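Local coordinates for protein alpha-1,2-mannosidase (Bacteroides thetaiotaomicron, PDB 2WW2) that probably hydrolyses alpha-mannosidic linkages with inversion of configuration, as a calcium-dependent glycoside hydrolase of family GH92, at residues 22-27 with 626-631. Residues are numbered along the deposited sequence; the frame is centred on the assembly and turned at random.
Sequences AFSHGN and EDNGQT. With NA (sodium ion), chain F.
With chi1 of 78° S24 holds OG between its backbone N and carbonyl carbon, while N628, at chi1 -58°, swings CG opposite its own carbonyl carbon, and the two side chains meet. This is a loop-to-loop contact between the N-terminal and catalytic regions of a GH92 enzyme, between a loop shaped by an ST turn and one shaped by an Asx turn. S24 OG lies 3.2 Å from N628 CG, against the carbon of the amide group. The same hydroxyl shapes its own loop: it accepts from G26 N at 3.2 Å, with an N-H...O angle of 165°, and has a further hydrogen-bond partner in the carbonyl of F21. That turn presents G26, whose CA approaches N628 O at 3.4 Å in a bent CA-H...O contact.

The 626-631 loop is internally braced. D627 OD1 receives G629 N at 3.0 Å from above the carboxylate plane, which closes the Asx turn, and the hydroxyl of T631 meets OD2 on the syn side, somewhat out of that plane. The Q630 amide lies across the loop and bridges two backbone groups: NE2 donates to E626 O at 2.9 Å, whereas OE1 accepts from N628 N at 2.8 Å. These bonds are consistent with a fixed position for D627 O, which binds the sodium ion together with the carbonyls of S19, Y622 and G624. Two waters join these four oxygens, and D627 O itself sits 2.3 Å from the sodium.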
ATOM      1  N   ALA A  22      13.799  -5.189 -14.306  1.00 20.96           N
ATOM      2  CA  ALA A  22      14.515  -4.662 -15.460  1.00 20.91           C
ATOM      3  C   ALA A  22      15.612  -3.692 -15.042  1.00 20.77           C
ATOM      4  O   ALA A  22      16.714  -3.696 -15.613  1.00 20.56           O
ATOM      5  CB  ALA A  22      13.552  -3.965 -16.410  1.00 20.16           C
ATOM      6  N   PHE A  23      15.300  -2.841 -14.070  1.00 20.68           N
ATOM      7  CA  PHE A  23      16.231  -1.783 -13.689  1.00 21.17           C
ATOM      8  C   PHE A  23      17.010  -2.162 -12.444  1.00 20.90           C
ATOM      9  O   PHE A  23      17.159  -1.361 -11.507  1.00 21.42           O
ATOM     10  CB  PHE A  23      15.487  -0.447 -13.547  1.00 21.32           C
ATOM     11  CG  PHE A  23      14.853   0.003 -14.836  1.00 22.47           C
ATOM     12  CD1 PHE A  23      13.547  -0.356 -15.145  1.00 22.69           C
ATOM     13  CD2 PHE A  23      15.582   0.727 -15.766  1.00 22.21           C
ATOM     14  CE1 PHE A  23      12.975   0.035 -16.341  1.00 22.25           C
ATOM     15  CE2 PHE A  23      15.005   1.118 -16.970  1.00 22.80           C
ATOM     16  CZ  PHE A  23      13.708   0.775 -17.252  1.00 22.07           C
ATOM     17  N   SER A  24      17.474  -3.406 -12.429  1.00 19.73           N
ATOM     18  CA  SER A  24      18.375  -3.879 -11.388  1.00 19.18           C
ATOM     19  C   SER A  24      19.626  -4.467 -12.045  1.00 18.67           C
ATOM     20  O   SER A  24      19.684  -4.613 -13.265  1.00 17.97           O
ATOM     21  CB  SER A  24      17.691  -4.959 -10.545  1.00 19.28           C
ATOM     22  OG  SER A  24      17.699  -6.190 -11.236  1.00 18.98           O
ATOM     23  N   HIS A  25      20.620  -4.809 -11.226  1.00 18.29           N
ATOM     24  CA  HIS A  25      21.858  -5.406 -11.724  1.00 18.23           C
ATOM     25  C   HIS A  25      21.756  -6.920 -11.909  1.00 18.69           C
ATOM     26  O   HIS A  25      22.748  -7.580 -12.197  1.00 18.68           O
ATOM     27  CB  HIS A  25      23.031  -5.058 -10.805  1.00 17.65           C
ATOM     28  CG  HIS A  25      23.484  -3.638 -10.937  1.00 17.45           C
ATOM     29  ND1 HIS A  25      24.144  -3.168 -12.052  1.00 16.72           N
ATOM     30  CD2 HIS A  25      23.361  -2.581 -10.097  1.00 17.72           C
ATOM     31  CE1 HIS A  25      24.412  -1.881 -11.894  1.00 18.24           C
ATOM     32  NE2 HIS A  25      23.951  -1.501 -10.715  1.00 18.59           N
ATOM     33  N   GLY A  26      20.557  -7.486 -11.765  1.00 19.03           N
ATOM     34  CA  GLY A  26      20.435  -8.950 -11.900  1.00 19.35           C
ATOM     35  C   GLY A  26      20.562  -9.453 -13.336  1.00 19.75           C
ATOM     36  O   GLY A  26      19.847  -8.995 -14.220  1.00 19.67           O
ATOM     37  N   ASN A  27      21.468 -10.411 -13.568  1.00 19.80           N
ATOM     38  CA  ASN A  27      21.549 -11.092 -14.860  1.00 19.17           C
ATOM     39  C   ASN A  27      20.443 -12.126 -15.038  1.00 19.52           C
ATOM     40  O   ASN A  27      19.938 -12.677 -14.081  1.00 20.16           O
ATOM     41  CB  ASN A  27      22.892 -11.824 -14.998  1.00 19.28           C
ATOM     42  CG  ASN A  27      23.953 -11.000 -15.725  1.00 17.93           C
ATOM     43  OD1 ASN A  27      23.650 -10.084 -16.522  1.00 13.18           O
ATOM     44  ND2 ASN A  27      25.209 -11.338 -15.464  1.00 17.04           N
ATOM     45  N   GLU A 626      12.477  -7.671  -4.309  1.00 17.55           N
ATOM     46  CA  GLU A 626      13.760  -7.007  -4.203  1.00 19.02           C
ATOM     47  C   GLU A 626      14.918  -7.945  -4.452  1.00 18.06           C
ATOM     48  O   GLU A 626      16.072  -7.564  -4.301  1.00 18.14           O
ATOM     49  CB  GLU A 626      13.916  -6.508  -2.793  1.00 20.21           C
ATOM     50  CG  GLU A 626      14.712  -5.306  -2.689  1.00 25.39           C
ATOM     51  CD  GLU A 626      13.817  -4.148  -2.492  1.00 30.61           C
ATOM     52  OE1 GLU A 626      12.718  -4.184  -3.087  1.00 32.71           O
ATOM     53  OE2 GLU A 626      14.200  -3.240  -1.725  1.00 31.43           O
ATOM     54  N   ASP A 627      14.616  -9.186  -4.794  1.00 16.91           N
ATOM     55  CA  ASP A 627      15.664 -10.184  -4.991  1.00 16.64           C
ATOM     56  C   ASP A 627      15.849 -10.434  -6.473  1.00 16.29           C
ATOM     57  O   ASP A 627      14.972 -10.998  -7.145  1.00 15.35           O
ATOM     58  CB  ASP A 627      15.315 -11.485  -4.277  1.00 16.71           C
ATOM     59  CG  ASP A 627      16.479 -12.482  -4.258  1.00 18.13           C
ATOM     60  OD1 ASP A 627      17.521 -12.240  -4.931  1.00 18.21           O
ATOM     61  OD2 ASP A 627      16.340 -13.516  -3.571  1.00 17.80           O
ATOM     62  N   ASN A 628      16.989  -9.983  -6.980  1.00 15.50           N
ATOM     63  CA  ASN A 628      17.301 -10.127  -8.389  1.00 15.90           C
ATOM     64  C   ASN A 628      18.425 -11.138  -8.611  1.00 16.34           C
ATOM     65  O   ASN A 628      19.179 -11.041  -9.580  1.00 15.98           O
ATOM     66  CB  ASN A 628      17.668  -8.759  -8.955  1.00 15.95           C
ATOM     67  CG  ASN A 628      16.545  -7.753  -8.753  1.00 17.28           C
ATOM     68  OD1 ASN A 628      16.694  -6.740  -8.030  1.00 17.80           O
ATOM     69  ND2 ASN A 628      15.390  -8.063  -9.326  1.00 12.90           N
ATOM     70  N   GLY A 629      18.525 -12.109  -7.703  1.00 15.51           N
ATOM     71  CA  GLY A 629      19.527 -13.160  -7.848  1.00 15.70           C
ATOM     72  C   GLY A 629      20.678 -13.008  -6.873  1.00 15.40           C
ATOM     73  O   GLY A 629      21.422 -13.965  -6.655  1.00 15.63           O
ATOM     74  N   GLN A 630      20.798 -11.823  -6.259  1.00 15.44           N
ATOM     75  CA  GLN A 630      21.943 -11.513  -5.390  1.00 15.15           C
ATOM     76  C   GLN A 630      21.967 -12.313  -4.089  1.00 14.91           C
ATOM     77  O   GLN A 630      22.971 -12.321  -3.388  1.00 15.06           O
ATOM     78  CB  GLN A 630      22.069 -10.004  -5.105  1.00 15.31           C
ATOM     79  CG  GLN A 630      21.036  -9.388  -4.156  1.00 15.66           C
ATOM     80  CD  GLN A 630      19.755  -8.956  -4.864  1.00 17.34           C
ATOM     81  OE1 GLN A 630      19.506  -9.332  -6.021  1.00 16.77           O
ATOM     82  NE2 GLN A 630      18.927  -8.168  -4.170  1.00 16.00           N
ATOM     83  N   THR A 631      20.878 -13.011  -3.787  1.00 13.81           N
ATOM     84  CA  THR A 631      20.814 -13.794  -2.573  1.00 13.23           C
ATOM     85  C   THR A 631      21.264 -15.258  -2.785  1.00 12.37           C
ATOM     86  O   THR A 631      21.045 -16.083  -1.925  1.00 11.99           O
ATOM     87  CB  THR A 631      19.401 -13.796  -1.983  1.00 13.58           C
ATOM     88  OG1 THR A 631      18.536 -14.522  -2.864  1.00 13.26           O
ATOM     89  CG2 THR A 631      18.883 -12.356  -1.802  1.00 14.37           C
TER
HETATM   90 NA    NA F 800      12.717 -11.184  -7.751  1.00 13.47          NA
HETATM   91  O   HOH W   1      12.853  -8.751  -8.353  1.00 15.76           O
HETATM   92  O   HOH W   2      10.343 -11.437  -8.054  1.00 12.17           O